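Long-range contacts in angiotensin-converting enzyme (Anopheles gambiae, PDB 6S1Y), which probably cleaves peptides as a zinc-dependent metallopeptidase of the angiotensin-converting enzyme family, and here holds a glutamyl-glutamate ligand at its metal: residues Pro381-Ala386 and Tyr501-Gln506; Pro433-Leu438 and Val492-Tyr497. All coordinates share one frame; numbering follows the deposited sequence.

Overall arrangement
Both contacts lie deep in this largely helical, single-chain enzyme, with centres about 12 Å apart, and they share helix 495-514. Contact 2 uses the start of that helix and the turn before it, packed on helix 431-447; contact 1 uses the middle, packed on helix 381-395. Along the chain the order is 381-386, 433-438, 492-497, 501-506, so contact 2 is nested within the loop that contact 1 closes. They meet where Glu-385 and Pro-381 pack against Tyr-497 and Arg-496. Helix 495-514 and the turn before it thus pack against the helix that carries the zinc-binding glutamate and bring two tyrosines to the same bound dipeptide.

Contact 1: Pro381-Ala386 and Tyr501-Gln506. With ZN (zinc ion), chain G; KSN ((2~{S})-2-[[(4~{S})-4-azanyl-5-oxidanyl-5-oxidanylidene-pentanoyl]amino]pentanedioic acid), chain H.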
ATOM      1  N   PRO A 381       6.005   9.539   2.085  1.00 44.82           N
ATOM      2  CA  PRO A 381       5.394   8.446   1.295  1.00 45.48           C
ATOM      3  C   PRO A 381       4.032   8.018   1.793  1.00 45.12           C
ATOM      4  O   PRO A 381       3.259   7.443   1.018  1.00 47.78           O
ATOM      5  CB  PRO A 381       6.416   7.305   1.409  1.00 48.13           C
ATOM      6  CG  PRO A 381       7.725   7.999   1.737  1.00 45.69           C
ATOM      7  CD  PRO A 381       7.360   9.204   2.552  1.00 45.57           C
ATOM      8  N   GLY A 382       3.696   8.280   3.055  1.00 46.62           N
ATOM      9  CA  GLY A 382       2.385   7.918   3.553  1.00 43.73           C
ATOM     10  C   GLY A 382       1.285   8.837   3.087  1.00 44.71           C
ATOM     11  O   GLY A 382       0.134   8.405   2.939  1.00 46.56           O
ATOM     12  N   PHE A 383       1.591  10.112   2.859  1.00 44.96           N
ATOM     13  CA  PHE A 383       0.577  10.990   2.283  1.00 46.17           C
ATOM     14  C   PHE A 383       0.085  10.452   0.944  1.00 45.16           C
ATOM     15  O   PHE A 383      -1.115  10.468   0.664  1.00 46.22           O
ATOM     16  CB  PHE A 383       1.123  12.400   2.086  1.00 47.11           C
ATOM     17  CG  PHE A 383       1.131  13.235   3.326  1.00 47.98           C
ATOM     18  CD1 PHE A 383       1.801  12.816   4.455  1.00 48.56           C
ATOM     19  CD2 PHE A 383       0.506  14.471   3.335  1.00 49.38           C
ATOM     20  CE1 PHE A 383       1.826  13.591   5.583  1.00 51.12           C
ATOM     21  CE2 PHE A 383       0.536  15.260   4.452  1.00 52.22           C
ATOM     22  CZ  PHE A 383       1.192  14.825   5.588  1.00 51.44           C
ATOM     23  N   HIS A 384       0.996   9.971   0.096  1.00 46.11           N
ATOM     24  CA  HIS A 384       0.585   9.489  -1.221  1.00 45.25           C
ATOM     25  C   HIS A 384      -0.357   8.300  -1.120  1.00 46.28           C
ATOM     26  O   HIS A 384      -1.342   8.208  -1.865  1.00 45.26           O
ATOM     27  CB  HIS A 384       1.802   9.101  -2.036  1.00 48.16           C
ATOM     28  CG  HIS A 384       1.889   9.822  -3.336  1.00 50.85           C
ATOM     29  ND1 HIS A 384       0.983   9.621  -4.353  1.00 48.91           N
ATOM     30  CD2 HIS A 384       2.754  10.763  -3.779  1.00 51.07           C
ATOM     31  CE1 HIS A 384       1.299  10.390  -5.378  1.00 48.65           C
ATOM     32  NE2 HIS A 384       2.367  11.095  -5.054  1.00 49.83           N
ATOM     33  N   GLU A 385      -0.063   7.366  -0.200  1.00 45.68           N
ATOM     34  CA  GLU A 385      -0.910   6.188  -0.039  1.00 46.02           C
ATOM     35  C   GLU A 385      -2.232   6.518   0.637  1.00 42.59           C
ATOM     36  O   GLU A 385      -3.208   5.792   0.454  1.00 43.86           O
ATOM     37  CB  GLU A 385      -0.142   5.126   0.759  1.00 45.56           C
ATOM     38  CG  GLU A 385       1.218   4.790   0.168  1.00 44.81           C
ATOM     39  CD  GLU A 385       1.102   4.309  -1.263  1.00 45.78           C
ATOM     40  OE1 GLU A 385       0.021   3.809  -1.635  1.00 44.79           O
ATOM     41  OE2 GLU A 385       2.088   4.460  -2.006  1.00 46.70           O
ATOM     42  N   ALA A 386      -2.296   7.612   1.383  1.00 43.01           N
ATOM     43  CA  ALA A 386      -3.503   7.937   2.139  1.00 43.91           C
ATOM     44  C   ALA A 386      -4.620   8.535   1.290  1.00 45.23           C
ATOM     45  O   ALA A 386      -5.799   8.393   1.644  1.00 45.36           O
ATOM     46  CB  ALA A 386      -3.153   8.915   3.264  1.00 45.79           C
ATOM     47  N   TYR A 501      -2.299   4.172   6.833  1.00 42.27           N
ATOM     48  CA  TYR A 501      -3.442   3.614   7.549  1.00 43.05           C
ATOM     49  C   TYR A 501      -3.675   4.317   8.882  1.00 43.57           C
ATOM     50  O   TYR A 501      -4.813   4.340   9.360  1.00 47.08           O
ATOM     51  CB  TYR A 501      -3.269   2.102   7.716  1.00 42.19           C
ATOM     52  CG  TYR A 501      -3.902   1.340   6.570  1.00 42.19           C
ATOM     53  CD1 TYR A 501      -3.435   1.492   5.270  1.00 42.78           C
ATOM     54  CD2 TYR A 501      -4.988   0.499   6.778  1.00 43.81           C
ATOM     55  CE1 TYR A 501      -4.018   0.824   4.205  1.00 43.85           C
ATOM     56  CE2 TYR A 501      -5.585  -0.185   5.700  1.00 47.34           C
ATOM     57  CZ  TYR A 501      -5.097   0.000   4.424  1.00 45.35           C
ATOM     58  OH  TYR A 501      -5.664  -0.655   3.370  1.00 47.87           O
ATOM     59  N   VAL A 502      -2.655   4.950   9.454  1.00 43.28           N
ATOM     60  CA  VAL A 502      -2.869   5.828  10.600  1.00 44.42           C
ATOM     61  C   VAL A 502      -3.405   7.197  10.159  1.00 44.56           C
ATOM     62  O   VAL A 502      -4.480   7.633  10.590  1.00 41.96           O
ATOM     63  CB  VAL A 502      -1.567   5.995  11.401  1.00 43.80           C
ATOM     64  CG1 VAL A 502      -1.812   6.954  12.582  1.00 45.62           C
ATOM     65  CG2 VAL A 502      -1.026   4.657  11.868  1.00 44.73           C
ATOM     66  N   ILE A 503      -2.649   7.912   9.318  1.00 44.89           N
ATOM     67  CA  ILE A 503      -2.996   9.316   9.071  1.00 46.52           C
ATOM     68  C   ILE A 503      -4.259   9.442   8.247  1.00 45.01           C
ATOM     69  O   ILE A 503      -4.954  10.462   8.331  1.00 45.64           O
ATOM     70  CB  ILE A 503      -1.859  10.103   8.376  1.00 46.47           C
ATOM     71  CG1 ILE A 503      -1.657   9.633   6.939  1.00 44.48           C
ATOM     72  CG2 ILE A 503      -0.590   9.976   9.169  1.00 45.33           C
ATOM     73  CD1 ILE A 503      -0.484  10.300   6.265  1.00 47.72           C
ATOM     74  N   GLN A 504      -4.588   8.440   7.432  1.00 42.32           N
ATOM     75  CA  GLN A 504      -5.803   8.582   6.643  1.00 44.12           C
ATOM     76  C   GLN A 504      -7.019   8.801   7.536  1.00 45.45           C
ATOM     77  O   GLN A 504      -8.009   9.412   7.099  1.00 46.71           O
ATOM     78  CB  GLN A 504      -6.021   7.383   5.721  1.00 43.77           C
ATOM     79  CG  GLN A 504      -6.478   6.092   6.392  1.00 43.69           C
ATOM     80  CD  GLN A 504      -6.572   4.926   5.380  1.00 44.05           C
ATOM     81  OE1 GLN A 504      -7.630   4.365   5.170  1.00 42.16           O
ATOM     82  NE2 GLN A 504      -5.450   4.586   4.763  1.00 43.72           N
ATOM     83  N   PHE A 505      -6.992   8.317   8.782  1.00 42.63           N
ATOM     84  CA  PHE A 505      -8.141   8.570   9.653  1.00 44.03           C
ATOM     85  C   PHE A 505      -8.090   9.983  10.228  1.00 44.93           C
ATOM     86  O   PHE A 505      -9.137  10.570  10.526  1.00 43.97           O
ATOM     87  CB  PHE A 505      -8.218   7.502  10.760  1.00 44.56           C
ATOM     88  CG  PHE A 505      -8.550   6.123  10.229  1.00 44.35           C
ATOM     89  CD1 PHE A 505      -7.547   5.254   9.814  1.00 44.62           C
ATOM     90  CD2 PHE A 505      -9.864   5.714  10.113  1.00 43.61           C
ATOM     91  CE1 PHE A 505      -7.865   3.995   9.298  1.00 43.95           C
ATOM     92  CE2 PHE A 505     -10.182   4.461   9.593  1.00 42.02           C
ATOM     93  CZ  PHE A 505      -9.184   3.613   9.184  1.00 42.46           C
ATOM     94  N   GLN A 506      -6.884  10.543  10.386  1.00 45.56           N
ATOM     95  CA  GLN A 506      -6.764  11.962  10.714  1.00 46.47           C
ATOM     96  C   GLN A 506      -7.299  12.832   9.580  1.00 46.12           C
ATOM     97  O   GLN A 506      -8.049  13.779   9.820  1.00 48.60           O
ATOM     98  CB  GLN A 506      -5.307  12.293  11.025  1.00 45.11           C
ATOM     99  CG  GLN A 506      -4.761  11.519  12.214  1.00 44.45           C
ATOM    100  CD  GLN A 506      -3.337  11.849  12.533  1.00 47.02           C
ATOM    101  OE1 GLN A 506      -2.417  11.062  12.253  1.00 48.83           O
ATOM    102  NE2 GLN A 506      -3.123  13.001  13.148  1.00 49.43           N
TER
HETATM  103 ZN    ZN G 709      -0.507   3.242  -3.409  1.00 45.32          ZN
HETATM  104  C10 KSN H 710       4.310   0.711  -7.011  0.62 54.97           C
HETATM  105  C13 KSN H 710       0.281   1.265  -4.760  0.62 46.66           C
HETATM  106  C17 KSN H 710      -1.048  -4.050  -1.186  0.62 46.93           C
HETATM  107  C02 KSN H 710      -1.750  -2.691  -1.085  0.62 47.60           C
HETATM  108  C03 KSN H 710      -1.232  -1.598  -2.031  0.62 46.92           C
HETATM  109  C04 KSN H 710      -0.468  -2.055  -3.263  0.62 46.80           C
HETATM  110  C05 KSN H 710      -1.088  -1.640  -4.622  0.62 48.20           C
HETATM  111  C07 KSN H 710       0.868  -0.078  -5.261  0.62 48.54           C
HETATM  112  C08 KSN H 710       1.855   0.078  -6.411  0.62 49.29           C
HETATM  113  C09 KSN H 710       3.155   0.792  -5.994  0.62 50.71           C
HETATM  114  N01 KSN H 710      -1.654  -2.170   0.283  0.62 47.77           N
HETATM  115  N06 KSN H 710      -0.403  -0.748  -5.569  0.62 47.43           N
HETATM  116  O11 KSN H 710       4.291  -0.187  -7.910  0.62 55.14           O
HETATM  117  O12 KSN H 710       5.297   1.523  -6.959  0.62 56.73           O
HETATM  118  O14 KSN H 710      -0.732   1.731  -5.352  0.62 46.20           O
HETATM  119  O15 KSN H 710       0.749   1.868  -3.776  0.62 46.88           O
HETATM  120  O16 KSN H 710      -2.135  -2.114  -4.951  0.62 47.41           O
HETATM  121  O18 KSN H 710      -1.477  -4.870  -2.042  0.62 47.97           O
HETATM  122  O19 KSN H 710      -0.076  -4.407  -0.467  0.62 44.86           O
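Ile-503 and Gln-504 pack on Gly-382, Phe-383 and Ala-386 in an almost wholly apolar crossing, with no hydrogen bond between the two segments, directly behind the zinc ligand Glu-385. The helices cross at -64°, their axes 8.8 Å apart at closest approach. Ala-386 suits the crossing because it is small: its CB lies 4.0 Å from Ile-503 CG1 and also touches CB of Gln-504. With CG1 set between the backbone N and the carbonyl carbon (chi1 69°), Ile-503 reaches on with CD1, which ends 3.9 Å from Phe-383 CD1 and rests against the carbonyl oxygen of Gly-382. The isoleucine branch and the phenylalanine cross nearly at a right angle, and helix 554-562 packs against both. Just beyond the segments a polar link joins the two helices, Gln-504 NE2 bonding to Asp-389, about one turn further along the opposite helix. Glu-385 is bent at chi2 (-58°), and its OE1 binds zinc at 1.9 Å beside His-357 and His-361, completing the protein's share of an HExxH-type site. The ligand carboxylate also binds the metal, chiefly through O15. Apolar packing therefore holds the helix that carries Glu-385, while the carboxylate points away from that seam, toward the zinc.

Contact 2: Pro433-Leu438 and Val492-Tyr497; sequences PFAYTL and VEYLRY. With KSN ((2~{S})-2-[[(4~{S})-4-azanyl-5-oxidanyl-5-oxidanylidene-pentanoyl]amino]pentanedioic acid), chain H.
The ring of Tyr-494 projects from the turn before helix 495-514 and is enclosed on both faces. Over one face sits Leu-438 CD1, 3.6 Å from the ring centroid and only 9° off its normal, a well-centred CH-pi contact; over the opposite face lies CD2 of Tyr-497, from the next turn of the tyrosine's own segment. A branched leucine suits the first place because one methyl can cover the ring centre. At the ring edge the backbone of Ala-435 comes close, its CA 3.7 Å from Tyr-494 CD2, and the small methyl lets helix 431-447 approach this far. Phe-434 meets the tyrosine obliquely, with planes at 79°. Its CG is anti to the backbone N (chi1 174°), which swings the ring out from the helix toward the tyrosine hydroxyl: CE2 lies 3.5 Å from Tyr-494 OH, which is near the phenylalanine plane.

Held in this way, Tyr-494 OH donates a hydrogen bond to ligand O19 at 2.6 Å. The Tyr-497 ring lies beside the same glutamyl residue, with amino nitrogen N01 over one face, while its OH donates to the second residue's zinc-bound O15 at 2.7 Å, at the ring's edge. Glu-493 caps the helix start: OE1 is met on its syn side by Arg-496 N at 2.8 Å and on its anti side by Arg-496 NE in a salt bridge, from opposite faces, the oxygen lying in the guanidinium plane. Asp-439 of helix 431-447 adds bonds to the backbone N of Tyr-494 and Leu-495, fastening the turn to that helix. The packing on Tyr-494 and the capped turn together place two phenol groups where they meet separate carboxylates, and the bond from Tyr-497 would be expected to stabilise the negative charge that its carboxylate also shares with zinc.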
ATOM      1  N   PRO A 433      -0.632  -4.215  11.719  1.00 36.88           N
ATOM      2  CA  PRO A 433       0.439  -5.137  12.122  1.00 36.69           C
ATOM      3  C   PRO A 433       1.138  -5.779  10.944  1.00 37.95           C
ATOM      4  O   PRO A 433       2.358  -5.975  10.985  1.00 40.46           O
ATOM      5  CB  PRO A 433      -0.293  -6.174  12.990  1.00 38.20           C
ATOM      6  CG  PRO A 433      -1.596  -5.458  13.422  1.00 39.33           C
ATOM      7  CD  PRO A 433      -1.941  -4.572  12.286  1.00 36.63           C
ATOM      8  N   PHE A 434       0.409  -6.136   9.893  1.00 36.14           N
ATOM      9  CA  PHE A 434       1.060  -6.687   8.716  1.00 37.07           C
ATOM     10  C   PHE A 434       2.062  -5.699   8.139  1.00 37.59           C
ATOM     11  O   PHE A 434       3.220  -6.045   7.906  1.00 38.10           O
ATOM     12  CB  PHE A 434       0.024  -7.047   7.656  1.00 38.21           C
ATOM     13  CG  PHE A 434       0.629  -7.484   6.352  1.00 38.76           C
ATOM     14  CD1 PHE A 434       1.005  -8.808   6.156  1.00 39.27           C
ATOM     15  CD2 PHE A 434       0.812  -6.583   5.330  1.00 39.34           C
ATOM     16  CE1 PHE A 434       1.542  -9.216   4.959  1.00 39.45           C
ATOM     17  CE2 PHE A 434       1.356  -6.982   4.132  1.00 40.41           C
ATOM     18  CZ  PHE A 434       1.720  -8.300   3.943  1.00 39.95           C
ATOM     19  N   ALA A 435       1.613  -4.472   7.846  1.00 39.68           N
ATOM     20  CA  ALA A 435       2.489  -3.486   7.211  1.00 39.39           C
ATOM     21  C   ALA A 435       3.715  -3.231   8.077  1.00 39.60           C
ATOM     22  O   ALA A 435       4.836  -3.151   7.568  1.00 41.21           O
ATOM     23  CB  ALA A 435       1.720  -2.190   6.960  1.00 38.32           C
ATOM     24  N   TYR A 436       3.521  -3.153   9.397  1.00 39.84           N
ATOM     25  CA  TYR A 436       4.631  -2.976  10.328  1.00 42.84           C
ATOM     26  C   TYR A 436       5.682  -4.076  10.176  1.00 40.84           C
ATOM     27  O   TYR A 436       6.880  -3.789  10.099  1.00 39.43           O
ATOM     28  CB  TYR A 436       4.092  -2.956  11.765  1.00 40.97           C
ATOM     29  CG  TYR A 436       5.134  -2.848  12.859  1.00 45.98           C
ATOM     30  CD1 TYR A 436       5.858  -1.673  13.057  1.00 46.78           C
ATOM     31  CD2 TYR A 436       5.362  -3.910  13.739  1.00 45.50           C
ATOM     32  CE1 TYR A 436       6.794  -1.581  14.090  1.00 48.69           C
ATOM     33  CE2 TYR A 436       6.280  -3.818  14.754  1.00 46.51           C
ATOM     34  CZ  TYR A 436       7.004  -2.660  14.926  1.00 48.66           C
ATOM     35  OH  TYR A 436       7.926  -2.586  15.962  1.00 50.28           O
ATOM     36  N   THR A 437       5.253  -5.342  10.128  1.00 38.97           N
ATOM     37  CA  THR A 437       6.220  -6.433  10.120  1.00 40.84           C
ATOM     38  C   THR A 437       7.046  -6.463   8.838  1.00 41.11           C
ATOM     39  O   THR A 437       8.170  -6.966   8.845  1.00 42.50           O
ATOM     40  CB  THR A 437       5.532  -7.790  10.291  1.00 39.00           C
ATOM     41  OG1 THR A 437       4.524  -7.931   9.292  1.00 43.41           O
ATOM     42  CG2 THR A 437       4.880  -7.917  11.648  1.00 40.10           C
ATOM     43  N   LEU A 438       6.507  -5.975   7.724  1.00 41.93           N
ATOM     44  CA  LEU A 438       7.257  -6.075   6.473  1.00 43.28           C
ATOM     45  C   LEU A 438       8.517  -5.204   6.499  1.00 42.76           C
ATOM     46  O   LEU A 438       9.584  -5.636   6.044  1.00 40.64           O
ATOM     47  CB  LEU A 438       6.385  -5.690   5.284  1.00 42.99           C
ATOM     48  CG  LEU A 438       5.487  -6.755   4.674  1.00 44.27           C
ATOM     49  CD1 LEU A 438       5.158  -6.363   3.240  1.00 46.02           C
ATOM     50  CD2 LEU A 438       6.164  -8.116   4.697  1.00 44.32           C
ATOM     51  N   VAL A 492       9.908  -2.038  -3.091  1.00 42.98           N
ATOM     52  CA  VAL A 492       9.065  -0.897  -2.760  1.00 43.90           C
ATOM     53  C   VAL A 492       8.942  -0.850  -1.247  1.00 44.39           C
ATOM     54  O   VAL A 492       8.469  -1.810  -0.627  1.00 43.30           O
ATOM     55  CB  VAL A 492       7.679  -0.987  -3.422  1.00 44.19           C
ATOM     56  CG1 VAL A 492       6.834   0.170  -2.980  1.00 46.32           C
ATOM     57  CG2 VAL A 492       7.813  -1.019  -4.955  1.00 43.79           C
ATOM     58  N   GLU A 493       9.403   0.250  -0.653  1.00 45.80           N
ATOM     59  CA  GLU A 493       9.225   0.499   0.775  1.00 46.15           C
ATOM     60  C   GLU A 493       7.766   0.284   1.170  1.00 44.04           C
ATOM     61  O   GLU A 493       6.855   0.623   0.411  1.00 44.08           O
ATOM     62  CB  GLU A 493       9.676   1.936   1.072  1.00 44.98           C
ATOM     63  CG  GLU A 493       9.794   2.277   2.523  1.00 45.81           C
ATOM     64  CD  GLU A 493       8.593   3.041   3.032  1.00 46.02           C
ATOM     65  OE1 GLU A 493       7.518   2.961   2.410  1.00 44.86           O
ATOM     66  OE2 GLU A 493       8.741   3.714   4.069  1.00 47.81           O
ATOM     67  N   TYR A 494       7.539  -0.317   2.351  1.00 42.13           N
ATOM     68  CA  TYR A 494       6.173  -0.648   2.758  1.00 42.51           C
ATOM     69  C   TYR A 494       5.669   0.150   3.945  1.00 41.14           C
ATOM     70  O   TYR A 494       4.454   0.180   4.180  1.00 42.38           O
ATOM     71  CB  TYR A 494       6.036  -2.144   3.087  1.00 42.71           C
ATOM     72  CG  TYR A 494       4.658  -2.725   2.778  1.00 43.86           C
ATOM     73  CD1 TYR A 494       4.293  -3.042   1.480  1.00 42.02           C
ATOM     74  CD2 TYR A 494       3.731  -2.965   3.792  1.00 42.25           C
ATOM     75  CE1 TYR A 494       3.054  -3.575   1.196  1.00 41.89           C
ATOM     76  CE2 TYR A 494       2.501  -3.499   3.521  1.00 41.05           C
ATOM     77  CZ  TYR A 494       2.161  -3.791   2.220  1.00 42.16           C
ATOM     78  OH  TYR A 494       0.930  -4.316   1.974  1.00 42.34           O
ATOM     79  N   LEU A 495       6.549   0.816   4.690  1.00 43.36           N
ATOM     80  CA  LEU A 495       6.081   1.631   5.809  1.00 43.72           C
ATOM     81  C   LEU A 495       5.132   2.735   5.348  1.00 42.23           C
ATOM     82  O   LEU A 495       4.283   3.178   6.127  1.00 40.73           O
ATOM     83  CB  LEU A 495       7.268   2.233   6.565  1.00 43.33           C
ATOM     84  CG  LEU A 495       6.835   2.869   7.894  1.00 41.64           C
ATOM     85  CD1 LEU A 495       6.710   1.803   8.964  1.00 43.89           C
ATOM     86  CD2 LEU A 495       7.799   3.959   8.328  1.00 46.03           C
ATOM     87  N   ARG A 496       5.249   3.180   4.095  1.00 42.63           N
ATOM     88  CA  ARG A 496       4.272   4.125   3.545  1.00 43.28           C
ATOM     89  C   ARG A 496       2.834   3.701   3.849  1.00 43.61           C
ATOM     90  O   ARG A 496       1.972   4.551   4.117  1.00 42.39           O
ATOM     91  CB  ARG A 496       4.456   4.257   2.027  1.00 44.24           C
ATOM     92  CG  ARG A 496       4.405   2.935   1.267  1.00 44.48           C
ATOM     93  CD  ARG A 496       4.824   3.099  -0.198  1.00 45.55           C
ATOM     94  NE  ARG A 496       6.220   3.502  -0.348  1.00 45.23           N
ATOM     95  CZ  ARG A 496       6.784   3.801  -1.520  1.00 48.51           C
ATOM     96  NH1 ARG A 496       6.070   3.721  -2.621  1.00 48.72           N
ATOM     97  NH2 ARG A 496       8.062   4.182  -1.588  1.00 46.40           N
ATOM     98  N   TYR A 497       2.544   2.387   3.788  1.00 43.20           N
ATOM     99  CA  TYR A 497       1.163   1.943   3.970  1.00 41.90           C
ATOM    100  C   TYR A 497       0.777   1.934   5.448  1.00 41.19           C
ATOM    101  O   TYR A 497      -0.354   2.265   5.800  1.00 40.68           O
ATOM    102  CB  TYR A 497       0.961   0.570   3.327  1.00 41.28           C
ATOM    103  CG  TYR A 497       1.330   0.523   1.849  1.00 43.39           C
ATOM    104  CD1 TYR A 497       0.449   0.995   0.861  1.00 44.88           C
ATOM    105  CD2 TYR A 497       2.549   0.011   1.437  1.00 42.41           C
ATOM    106  CE1 TYR A 497       0.789   0.953  -0.479  1.00 44.17           C
ATOM    107  CE2 TYR A 497       2.901  -0.017   0.098  1.00 44.00           C
ATOM    108  CZ  TYR A 497       2.019   0.456  -0.852  1.00 45.25           C
ATOM    109  OH  TYR A 497       2.361   0.400  -2.184  1.00 46.07           O
TER
HETATM  110  C10 KSN H 710       4.310   0.711  -7.011  0.62 54.97           C
HETATM  111  C13 KSN H 710       0.281   1.265  -4.760  0.62 46.66           C
HETATM  112  C17 KSN H 710      -1.048  -4.050  -1.186  0.62 46.93           C
HETATM  113  C02 KSN H 710      -1.750  -2.691  -1.085  0.62 47.60           C
HETATM  114  C03 KSN H 710      -1.232  -1.598  -2.031  0.62 46.92           C
HETATM  115  C04 KSN H 710      -0.468  -2.055  -3.263  0.62 46.80           C
HETATM  116  C05 KSN H 710      -1.088  -1.640  -4.622  0.62 48.20           C
HETATM  117  C07 KSN H 710       0.868  -0.078  -5.261  0.62 48.54           C
HETATM  118  C08 KSN H 710       1.855   0.078  -6.411  0.62 49.29           C
HETATM  119  C09 KSN H 710       3.155   0.792  -5.994  0.62 50.71           C
HETATM  120  N01 KSN H 710      -1.654  -2.170   0.283  0.62 47.77           N
HETATM  121  N06 KSN H 710      -0.403  -0.748  -5.569  0.62 47.43           N
HETATM  122  O11 KSN H 710       4.291  -0.187  -7.910  0.62 55.14           O
HETATM  123  O12 KSN H 710       5.297   1.523  -6.959  0.62 56.73           O
HETATM  124  O14 KSN H 710      -0.732   1.731  -5.352  0.62 46.20           O
HETATM  125  O15 KSN H 710       0.749   1.868  -3.776  0.62 46.88           O
HETATM  126  O16 KSN H 710      -2.135  -2.114  -4.951  0.62 47.41           O
HETATM  127  O18 KSN H 710      -1.477  -4.870  -2.042  0.62 47.97           O
HETATM  128  O19 KSN H 710      -0.076  -4.407  -0.467  0.62 44.86           O